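TqaA (Penicillium aethiopicum, PDB 5DLK) probably uses its terminal condensation-like (CT) domain, the part present here, to macrocyclise a nonribosomal peptide carried on phosphopantetheine. Local coordinates at residues P20-P25 against Y211-V216; S69-I74 against S411-F416; S191-I196 against F397-R402. One frame throughout, in Å; residues are numbered along the deposited sequence.

Overall arrangement
The six segments come along the chain in the order 20-25, 69-74, 191-196, 211-216, 397-402 and 411-416. Both segments of interaction 3 fall between those of interaction 2, and interaction 1 crosses both. Interactions 2 and 3 are neighbours, with centres about 16 Å apart. They touch where Trp-72 and Ile-74 of strand 67-75 pack on loop 397-402. Interaction 1 lies apart, its centre about 32 Å from that of interaction 2 and about 31 Å from that of interaction 3. It ties the N-terminal loop to helix 208-218, which follows helix 186-197 of interaction 3. Interactions 2 and 3 bring late chain back to the mixed five-stranded sheet and a helix beside it.

Interaction 1. Residues P20-P25 against Y211-V216; sequences PFSLSP and YLYHRV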
loop_
_atom_site.group_PDB
_atom_site.type_symbol
_atom_site.label_atom_id
_atom_site.label_comp_id
_atom_site.label_asym_id
_atom_site.label_seq_id
_atom_site.Cartn_x
_atom_site.Cartn_y
_atom_site.Cartn_z
ATOM N N PRO A 20 11.761 21.524 9.446
ATOM C CA PRO A 20 12.188 20.939 8.170
ATOM C C PRO A 20 13.679 20.619 8.120
ATOM O O PRO A 20 14.489 21.388 8.643
ATOM C CB PRO A 20 11.825 22.027 7.154
ATOM C CG PRO A 20 10.641 22.712 7.782
ATOM C CD PRO A 20 10.978 22.757 9.253
ATOM N N PHE A 21 14.003 19.485 7.497
ATOM C CA PHE A 21 15.367 18.983 7.272
ATOM C C PHE A 21 15.993 18.365 8.533
ATOM O O PHE A 21 17.120 17.859 8.484
ATOM C CB PHE A 21 16.277 20.084 6.708
ATOM C CG PHE A 21 15.760 20.698 5.439
ATOM C CD1 PHE A 21 15.799 19.985 4.246
ATOM C CD2 PHE A 21 15.217 21.981 5.437
ATOM C CE1 PHE A 21 15.319 20.550 3.062
ATOM C CE2 PHE A 21 14.735 22.546 4.258
ATOM C CZ PHE A 21 14.787 21.828 3.073
ATOM N N SER A 22 15.243 18.350 9.629
ATOM C CA SER A 22 15.758 17.800 10.885
ATOM C C SER A 22 15.999 16.292 10.795
ATOM O O SER A 22 16.769 15.746 11.587
ATOM C CB SER A 22 14.822 18.130 12.061
ATOM O OG SER A 22 13.539 17.543 11.945
ATOM N N LEU A 23 15.388 15.623 9.812
ATOM C CA LEU A 23 15.650 14.200 9.598
ATOM C C LEU A 23 16.440 13.934 8.322
ATOM O O LEU A 23 16.575 12.786 7.907
ATOM C CB LEU A 23 14.336 13.415 9.562
ATOM C CG LEU A 23 13.471 13.540 10.810
ATOM C CD1 LEU A 23 12.118 12.869 10.607
ATOM C CD2 LEU A 23 14.206 12.950 12.023
ATOM N N SER A 24 16.968 14.986 7.695
ATOM C CA SER A 24 17.713 14.809 6.452
ATOM C C SER A 24 19.022 14.046 6.662
ATOM O O SER A 24 19.836 14.430 7.495
ATOM C CB SER A 24 18.015 16.167 5.809
ATOM O OG SER A 24 18.985 16.022 4.788
ATOM N N PRO A 25 19.231 12.956 5.908
ATOM C CA PRO A 25 20.536 12.287 5.996
ATOM C C PRO A 25 21.591 12.986 5.139
ATOM O O PRO A 25 22.731 12.526 5.063
ATOM C CB PRO A 25 20.246 10.877 5.467
ATOM C CG PRO A 25 19.072 11.043 4.578
ATOM C CD PRO A 25 18.248 12.171 5.137
ATOM N N TYR A 211 3.568 12.735 9.549
ATOM C CA TYR A 211 3.505 11.383 10.083
ATOM C C TYR A 211 4.900 10.915 10.482
ATOM O O TYR A 211 5.098 10.374 11.579
ATOM C CB TYR A 211 2.894 10.453 9.035
ATOM C CG TYR A 211 2.811 8.995 9.432
ATOM C CD1 TYR A 211 1.772 8.530 10.219
ATOM C CD2 TYR A 211 3.761 8.084 8.982
ATOM C CE1 TYR A 211 1.677 7.187 10.558
ATOM C CE2 TYR A 211 3.686 6.751 9.328
ATOM C CZ TYR A 211 2.640 6.310 10.116
ATOM O OH TYR A 211 2.555 4.980 10.456
ATOM N N LEU A 212 5.863 11.150 9.598
ATOM C CA LEU A 212 7.243 10.751 9.838
ATOM C C LEU A 212 7.848 11.494 11.042
ATOM O O LEU A 212 8.513 10.878 11.884
ATOM C CB LEU A 212 8.089 10.971 8.587
ATOM C CG LEU A 212 7.688 10.117 7.373
ATOM C CD1 LEU A 212 8.674 10.301 6.236
ATOM C CD2 LEU A 212 7.576 8.644 7.782
ATOM N N TYR A 213 7.621 12.803 11.138
ATOM C CA TYR A 213 8.117 13.553 12.305
ATOM C C TYR A 213 7.492 13.044 13.603
ATOM O O TYR A 213 8.176 12.900 14.627
ATOM C CB TYR A 213 7.849 15.058 12.146
ATOM C CG TYR A 213 8.762 15.702 11.123
ATOM C CD1 TYR A 213 10.141 15.683 11.289
ATOM C CD2 TYR A 213 8.245 16.326 9.989
ATOM C CE1 TYR A 213 10.989 16.261 10.346
ATOM C CE2 TYR A 213 9.081 16.909 9.045
ATOM C CZ TYR A 213 10.450 16.875 9.228
ATOM O OH TYR A 213 11.293 17.448 8.301
ATOM N N HIS A 214 6.194 12.772 13.561
ATOM C CA HIS A 214 5.491 12.256 14.733
ATOM C C HIS A 214 6.020 10.881 15.183
ATOM O O HIS A 214 6.170 10.645 16.388
ATOM C CB HIS A 214 3.998 12.185 14.449
ATOM C CG HIS A 214 3.161 12.000 15.672
ATOM N ND1 HIS A 214 3.023 10.779 16.301
ATOM C CD2 HIS A 214 2.434 12.883 16.396
ATOM C CE1 HIS A 214 2.236 10.917 17.354
ATOM N NE2 HIS A 214 1.863 12.182 17.433
ATOM N N ARG A 215 6.306 9.981 14.238
ATOM C CA ARG A 215 6.954 8.708 14.583
ATOM C C ARG A 215 8.254 8.913 15.357
ATOM O O ARG A 215 8.518 8.223 16.347
ATOM C CB ARG A 215 7.268 7.876 13.340
ATOM C CG ARG A 215 6.078 7.257 12.656
ATOM C CD ARG A 215 6.525 6.030 11.856
ATOM N NE ARG A 215 7.662 6.328 10.987
ATOM C CZ ARG A 215 8.312 5.412 10.274
ATOM N NH1 ARG A 215 7.939 4.135 10.329
ATOM N NH2 ARG A 215 9.334 5.769 9.505
ATOM N N VAL A 216 9.075 9.851 14.895
ATOM C CA VAL A 216 10.373 10.093 15.513
ATOM C C VAL A 216 10.196 10.744 16.880
ATOM O O VAL A 216 10.924 10.433 17.820
ATOM C CB VAL A 216 11.276 10.967 14.608
ATOM C CG1 VAL A 216 12.439 11.584 15.406
ATOM C CG2 VAL A 216 11.807 10.127 13.463
HETATM O O HOH W 1 13.830 16.238 7.707
#
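Tyr-213 reaches from helix 208-218 to the turn formed by Phe-21 to Ser-24, and Leu-23 lies alongside its ring. The turn is type I, closed by the bond from Ser-24 N to Phe-21 O. The Tyr-213 side chain can be followed outward. CB leaves the helix with CG anti to the carbonyl carbon (chi1 -73°), and this sends the ring across to the loop. The first ring atom to meet the loop is CD1, which lies 3.5 Å from Leu-23 CD1. Next comes CE1, with Leu-23 CG at 3.7 Å and Ser-22 OG at 3.3 Å. Leu-23 CD1 and Ser-22 OG both approach the ring obliquely. The OG of Ser-22 also has a polar partner in the carbonyl oxygen of Glu-19. At the tip, Tyr-213 OH accepts a hydrogen bond from water 1 at 2.9 Å. That water accepts one from Leu-23 N at 2.7 Å. The hydroxyl is also hydrogen-bonded to Asp-50 OD2, while Asp-50 OD1 accepts a hydrogen bond from Phe-21 N. One carboxylate of strand 47-53 ties both sides together. Leu-23 adds an apolar contact further along the helix. Its CD1 and CD2 each lie 4.0 Å from Val-216 CG2, so both leucine methyls rest against that branch of the valine. The contact joins the N-terminal loop to a helix in the first half of a condensation-type domain, near the protein surface and away from the residues that bind phosphopantetheine. Its chemistry is split along the Tyr-213 ring. The part nearer the helix packs against leucine, and the hydroxyl end binds water and carboxylate. Since the water donates to the hydroxyl, the phenol proton is probably directed to Asp-50, and the negative charge there is likely to strengthen that bond.

Interaction 2. Residues S69-I74 against S411-F416; sequences SYNWTI and SKFARF. With EDO (1,2-ethanediol), chain E.
Asn-71 and Phe-413 both set CG anti to their own carbonyl carbons (chi1 -53° and -50°), and this brings the amide over the phenyl ring. Asn-71 ND2 sits 3.3 Å above the plane of the Phe-413 ring, over its centre. The amide and ring planes are 65° apart. Two bonds fix the amide: Ser-69 OG donates to Asn-71 OD1 on a lone pair (2.6 Å), and Asn-71 ND2 donates to water 3 (2.9 Å). Ser-411 OG also binds that water. Ser-69 CB packs at 3.7 Å from Phe-413 CD2. The backbones form an antiparallel pair. Ser-69 and Phe-413 exchange two hydrogen bonds, each 2.9 Å between N and O, and Asn-71 and Ser-411 exchange two more. Strand 407-415 forms one edge of a mixed five-stranded sheet, beside strand 67-75. It comes late in the chain; the other four come from the first half of the condensation-type domain. Tyr-70 and Lys-412 form the non-hydrogen-bonded pair on the other face and run side by side, with Lys-412 CB 4.1 Å from Tyr-70 CD1. Past the pairing, one face of the Arg-415 guanidinium carries O2 of an ethanediol, probably from the crystallisation liquor, and Arg-415 makes a cation-pi contact with Trp-145. With alanine in place of Arg-415, Trp-145 would probably lose its cationic partner and the ethanediol a flat neighbour. Phe-416 N donates to the same O2 at 2.8 Å.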
loop_
_atom_site.group_PDB
_atom_site.type_symbol
_atom_site.label_atom_id
_atom_site.label_comp_id
_atom_site.label_asym_id
_atom_site.label_seq_id
_atom_site.Cartn_x
_atom_site.Cartn_y
_atom_site.Cartn_z
ATOM N N SER A 69 -2.088 4.035 -12.747
ATOM C CA SER A 69 -2.787 5.106 -13.449
ATOM C C SER A 69 -4.248 5.010 -13.056
ATOM O O SER A 69 -4.926 4.046 -13.424
ATOM C CB SER A 69 -2.632 4.969 -14.967
ATOM O OG SER A 69 -3.298 6.042 -15.625
ATOM N N TYR A 70 -4.734 5.998 -12.310
ATOM C CA TYR A 70 -6.133 6.032 -11.924
ATOM C C TYR A 70 -6.905 6.846 -12.970
ATOM O O TYR A 70 -6.636 8.028 -13.156
ATOM C CB TYR A 70 -6.302 6.626 -10.532
ATOM C CG TYR A 70 -5.809 5.688 -9.447
ATOM C CD1 TYR A 70 -6.441 4.471 -9.235
ATOM C CD2 TYR A 70 -4.718 6.016 -8.649
ATOM C CE1 TYR A 70 -5.999 3.598 -8.256
ATOM C CE2 TYR A 70 -4.269 5.144 -7.654
ATOM C CZ TYR A 70 -4.921 3.936 -7.471
ATOM O OH TYR A 70 -4.511 3.047 -6.488
ATOM N N ASN A 71 -7.855 6.191 -13.625
ATOM C CA ASN A 71 -8.444 6.709 -14.865
ATOM C C ASN A 71 -9.916 7.046 -14.705
ATOM O O ASN A 71 -10.711 6.206 -14.293
ATOM C CB ASN A 71 -8.290 5.691 -15.983
ATOM C CG ASN A 71 -6.867 5.240 -16.156
ATOM O OD1 ASN A 71 -5.932 5.994 -15.887
ATOM N ND2 ASN A 71 -6.689 3.997 -16.602
ATOM N N TRP A 72 -10.277 8.274 -15.055
ATOM C CA TRP A 72 -11.648 8.725 -14.915
ATOM C C TRP A 72 -12.225 9.096 -16.275
ATOM O O TRP A 72 -11.784 10.064 -16.878
ATOM C CB TRP A 72 -11.711 9.920 -13.981
ATOM C CG TRP A 72 -11.248 9.586 -12.592
ATOM C CD1 TRP A 72 -10.027 9.858 -12.039
ATOM C CD2 TRP A 72 -11.996 8.884 -11.603
ATOM N NE1 TRP A 72 -9.979 9.381 -10.747
ATOM C CE2 TRP A 72 -11.177 8.778 -10.457
ATOM C CE3 TRP A 72 -13.286 8.340 -11.568
ATOM C CZ2 TRP A 72 -11.614 8.164 -9.288
ATOM C CZ3 TRP A 72 -13.712 7.721 -10.404
ATOM C CH2 TRP A 72 -12.875 7.636 -9.283
ATOM N N THR A 73 -13.200 8.328 -16.745
ATOM C CA THR A 73 -13.851 8.632 -18.018
ATOM C C THR A 73 -15.051 9.523 -17.730
ATOM O O THR A 73 -15.985 9.114 -17.042
ATOM C CB THR A 73 -14.300 7.364 -18.759
ATOM O OG1 THR A 73 -13.181 6.492 -18.944
ATOM C CG2 THR A 73 -14.885 7.715 -20.135
ATOM N N ILE A 74 -15.010 10.741 -18.264
ATOM C CA ILE A 74 -15.992 11.775 -17.954
ATOM C C ILE A 74 -16.821 12.083 -19.204
ATOM O O ILE A 74 -16.262 12.443 -20.233
ATOM C CB ILE A 74 -15.312 13.061 -17.468
ATOM C CG1 ILE A 74 -14.357 12.766 -16.297
ATOM C CG2 ILE A 74 -16.351 14.093 -17.050
ATOM C CD1 ILE A 74 -13.498 13.949 -15.894
ATOM N N SER A 411 -11.634 3.469 -13.713
ATOM C CA SER A 411 -10.885 2.287 -14.112
ATOM C C SER A 411 -9.411 2.549 -13.804
ATOM O O SER A 411 -9.055 3.653 -13.420
ATOM C CB SER A 411 -11.100 1.961 -15.597
ATOM O OG SER A 411 -10.542 2.959 -16.423
ATOM N N LYS A 412 -8.543 1.554 -13.971
ATOM C CA LYS A 412 -7.133 1.803 -13.667
ATOM C C LYS A 412 -6.201 0.918 -14.460
ATOM O O LYS A 412 -6.605 -0.135 -14.980
ATOM C CB LYS A 412 -6.871 1.619 -12.159
ATOM C CG LYS A 412 -7.032 0.173 -11.690
ATOM C CD LYS A 412 -6.632 0.007 -10.236
ATOM C CE LYS A 412 -6.942 -1.417 -9.750
ATOM N NZ LYS A 412 -6.311 -2.404 -10.637
ATOM N N PHE A 413 -4.960 1.374 -14.586
ATOM C CA PHE A 413 -3.861 0.543 -15.034
ATOM C C PHE A 413 -2.966 0.368 -13.797
ATOM O O PHE A 413 -2.865 1.285 -12.981
ATOM C CB PHE A 413 -3.039 1.171 -16.152
ATOM C CG PHE A 413 -3.840 1.701 -17.318
ATOM C CD1 PHE A 413 -4.932 1.017 -17.821
ATOM C CD2 PHE A 413 -3.468 2.905 -17.915
ATOM C CE1 PHE A 413 -5.644 1.527 -18.920
ATOM C CE2 PHE A 413 -4.179 3.417 -19.001
ATOM C CZ PHE A 413 -5.261 2.727 -19.496
ATOM N N ALA A 414 -2.286 -0.767 -13.685
ATOM C CA ALA A 414 -1.422 -0.992 -12.521
ATOM C C ALA A 414 -0.247 -1.935 -12.821
ATOM O O ALA A 414 -0.380 -2.910 -13.568
ATOM C CB ALA A 414 -2.256 -1.531 -11.358
ATOM N N ARG A 415 0.908 -1.612 -12.243
ATOM C CA ARG A 415 2.103 -2.446 -12.288
ATOM C C ARG A 415 2.461 -2.817 -10.846
ATOM O O ARG A 415 2.316 -1.989 -9.941
ATOM C CB ARG A 415 3.291 -1.719 -12.921
ATOM C CG ARG A 415 3.013 -1.111 -14.305
ATOM C CD ARG A 415 2.458 -2.145 -15.253
ATOM N NE ARG A 415 3.417 -3.196 -15.568
ATOM C CZ ARG A 415 3.142 -4.211 -16.383
ATOM N NH1 ARG A 415 1.955 -4.279 -16.966
ATOM N NH2 ARG A 415 4.046 -5.151 -16.619
ATOM N N PHE A 416 2.938 -4.043 -10.664
ATOM C CA PHE A 416 3.403 -4.524 -9.353
ATOM C C PHE A 416 4.147 -5.822 -9.579
ATOM O O PHE A 416 3.575 -6.776 -10.089
ATOM C CB PHE A 416 2.239 -4.740 -8.383
ATOM C CG PHE A 416 2.661 -5.334 -7.054
ATOM C CD1 PHE A 416 3.431 -4.598 -6.174
ATOM C CD2 PHE A 416 2.295 -6.635 -6.708
ATOM C CE1 PHE A 416 3.832 -5.134 -4.930
ATOM C CE2 PHE A 416 2.682 -7.177 -5.466
ATOM C CZ PHE A 416 3.451 -6.426 -4.587
HETATM C C1 EDO E . 1.562 -7.408 -12.544
HETATM O O1 EDO E . 1.144 -7.018 -11.213
HETATM C C2 EDO E . 1.963 -6.213 -13.427
HETATM O O2 EDO E . 3.197 -5.602 -12.988
HETATM O O HOH W 2 -12.508 4.994 -16.775
HETATM O O HOH W 3 -8.617 2.181 -17.812
#

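Interaction 3. Residues S191-I196 against F397-R402; sequences SDFAAI and FSLPLR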
loop_
_atom_site.group_PDB
_atom_site.type_symbol
_atom_site.label_atom_id
_atom_site.label_comp_id
_atom_site.label_asym_id
_atom_site.label_seq_id
_atom_site.Cartn_x
_atom_site.Cartn_y
_atom_site.Cartn_z
ATOM N N SER A 191 -11.835 12.278 -3.324
ATOM C CA SER A 191 -12.872 13.146 -2.752
ATOM C C SER A 191 -12.388 14.600 -2.619
ATOM O O SER A 191 -13.169 15.527 -2.833
ATOM C CB SER A 191 -13.361 12.603 -1.401
ATOM O OG SER A 191 -12.356 12.658 -0.407
ATOM N N ASP A 192 -11.107 14.802 -2.302
ATOM C CA ASP A 192 -10.505 16.133 -2.339
ATOM C C ASP A 192 -10.516 16.717 -3.755
ATOM O O ASP A 192 -10.811 17.900 -3.931
ATOM C CB ASP A 192 -9.073 16.112 -1.810
ATOM C CG ASP A 192 -9.008 16.039 -0.287
ATOM O OD1 ASP A 192 -10.060 15.781 0.349
ATOM O OD2 ASP A 192 -7.902 16.238 0.268
ATOM N N PHE A 193 -10.184 15.904 -4.755
ATOM C CA PHE A 193 -10.217 16.370 -6.146
ATOM C C PHE A 193 -11.618 16.877 -6.500
ATOM O O PHE A 193 -11.782 18.002 -6.973
ATOM C CB PHE A 193 -9.804 15.257 -7.126
ATOM C CG PHE A 193 -9.647 15.733 -8.552
ATOM C CD1 PHE A 193 -10.758 15.908 -9.371
ATOM C CD2 PHE A 193 -8.388 15.978 -9.083
ATOM C CE1 PHE A 193 -10.619 16.344 -10.679
ATOM C CE2 PHE A 193 -8.240 16.408 -10.396
ATOM C CZ PHE A 193 -9.360 16.590 -11.193
ATOM N N ALA A 194 -12.620 16.046 -6.251
ATOM C CA ALA A 194 -13.995 16.397 -6.570
ATOM C C ALA A 194 -14.423 17.663 -5.830
ATOM O O ALA A 194 -15.029 18.558 -6.424
ATOM C CB ALA A 194 -14.917 15.256 -6.245
ATOM N N ALA A 195 -14.091 17.742 -4.546
ATOM C CA ALA A 195 -14.447 18.897 -3.729
ATOM C C ALA A 195 -13.812 20.184 -4.252
ATOM O O ALA A 195 -14.447 21.241 -4.247
ATOM C CB ALA A 195 -14.047 18.661 -2.264
ATOM N N ILE A 196 -12.567 20.096 -4.712
ATOM C CA ILE A 196 -11.874 21.269 -5.229
ATOM C C ILE A 196 -12.505 21.705 -6.549
ATOM O O ILE A 196 -12.756 22.895 -6.761
ATOM C CB ILE A 196 -10.377 21.010 -5.428
ATOM C CG1 ILE A 196 -9.687 20.855 -4.070
ATOM C CG2 ILE A 196 -9.736 22.142 -6.231
ATOM C CD1 ILE A 196 -8.264 20.344 -4.166
ATOM N N PHE A 397 -14.699 3.059 -6.196
ATOM C CA PHE A 397 -14.266 4.454 -6.112
ATOM C C PHE A 397 -15.142 5.387 -6.938
ATOM O O PHE A 397 -15.748 4.965 -7.928
ATOM C CB PHE A 397 -12.806 4.567 -6.564
ATOM C CG PHE A 397 -11.925 3.563 -5.906
ATOM C CD1 PHE A 397 -11.758 2.295 -6.462
ATOM C CD2 PHE A 397 -11.331 3.850 -4.684
ATOM C CE1 PHE A 397 -10.983 1.333 -5.809
ATOM C CE2 PHE A 397 -10.556 2.903 -4.034
ATOM C CZ PHE A 397 -10.381 1.647 -4.598
ATOM N N SER A 398 -15.205 6.652 -6.530
ATOM C CA SER A 398 -16.006 7.625 -7.271
ATOM C C SER A 398 -15.423 9.036 -7.263
ATOM O O SER A 398 -14.680 9.432 -6.362
ATOM C CB SER A 398 -17.434 7.655 -6.723
ATOM O OG SER A 398 -17.458 8.132 -5.395
ATOM N N LEU A 399 -15.767 9.790 -8.303
ATOM C CA LEU A 399 -15.310 11.164 -8.456
ATOM C C LEU A 399 -16.535 11.993 -8.802
ATOM O O LEU A 399 -16.817 12.225 -9.977
ATOM C CB LEU A 399 -14.245 11.275 -9.551
ATOM C CG LEU A 399 -13.395 12.541 -9.619
ATOM C CD1 LEU A 399 -12.329 12.508 -8.538
ATOM C CD2 LEU A 399 -12.770 12.701 -10.994
ATOM N N PRO A 400 -17.289 12.404 -7.775
ATOM C CA PRO A 400 -18.600 13.032 -7.963
ATOM C C PRO A 400 -18.518 14.487 -8.445
ATOM O O PRO A 400 -18.882 15.408 -7.706
ATOM C CB PRO A 400 -19.221 12.946 -6.563
ATOM C CG PRO A 400 -18.044 12.983 -5.634
ATOM C CD PRO A 400 -16.943 12.247 -6.350
ATOM N N LEU A 401 -18.050 14.688 -9.674
ATOM C CA LEU A 401 -17.979 16.032 -10.251
ATOM C C LEU A 401 -19.387 16.598 -10.481
ATOM O O LEU A 401 -20.261 15.907 -11.005
ATOM C CB LEU A 401 -17.189 16.016 -11.566
ATOM C CG LEU A 401 -15.773 15.431 -11.505
ATOM C CD1 LEU A 401 -15.021 15.644 -12.820
ATOM C CD2 LEU A 401 -15.004 16.020 -10.329
ATOM N N ARG A 402 -19.596 17.850 -10.080
ATOM C CA ARG A 402 -20.903 18.503 -10.201
ATOM C C ARG A 402 -21.179 18.925 -11.648
ATOM O O ARG A 402 -20.293 19.430 -12.333
ATOM C CB ARG A 402 -20.972 19.717 -9.262
ATOM C CG ARG A 402 -22.363 20.316 -9.020
ATOM C CD ARG A 402 -23.489 19.319 -9.299
ATOM N NE ARG A 402 -24.751 19.984 -9.620
ATOM C CZ ARG A 402 -25.813 19.376 -10.146
ATOM N NH1 ARG A 402 -25.775 18.078 -10.431
ATOM N NH2 ARG A 402 -26.914 20.071 -10.402
#
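Ala-194 and Leu-401 bring helix and loop close, with 5.4 Å between their CA atoms, where the loop makes an inverse gamma turn centred on Pro-400. The turn is closed by Leu-401 N bonding to Leu-399 O at 2.8 Å. Its side chains meet Phe-193 and Ala-194. The Ala-194 methyl faces the proline ring, with CB 3.6 Å from Pro-400 CD and 3.9 Å from Pro-400 CG. Leu-401 CD2 comes up beside the same residue, 3.9 Å from Ala-194 CA. The small side chain probably allows the loop backbone to approach the helix this closely. This is the packing of helix 186-197 against the loop that leads into strand 407-415, within the condensation-type domain. Beneath the loop lies the neighbouring strand 67-75, where Leu-399 rests on Trp-72 and Leu-401 on Ile-74. The two leucines are thus shared between helix and sheet. Phe-193 has CG anti to its backbone N (chi1 -172°), which turns the ring toward the two leucines. Leu-399 CD1 meets it obliquely, 3.8 Å from Phe-193 CD1. Leu-401 CD2 comes to the ring edge instead, near the ring plane, at a looser 4.4 Å from Phe-193 CD1. The segments meet through apolar groups alone. Polar help comes from Asn-198, just past the helix, whose side-chain amide binds both Pro-400 O and Arg-402 N.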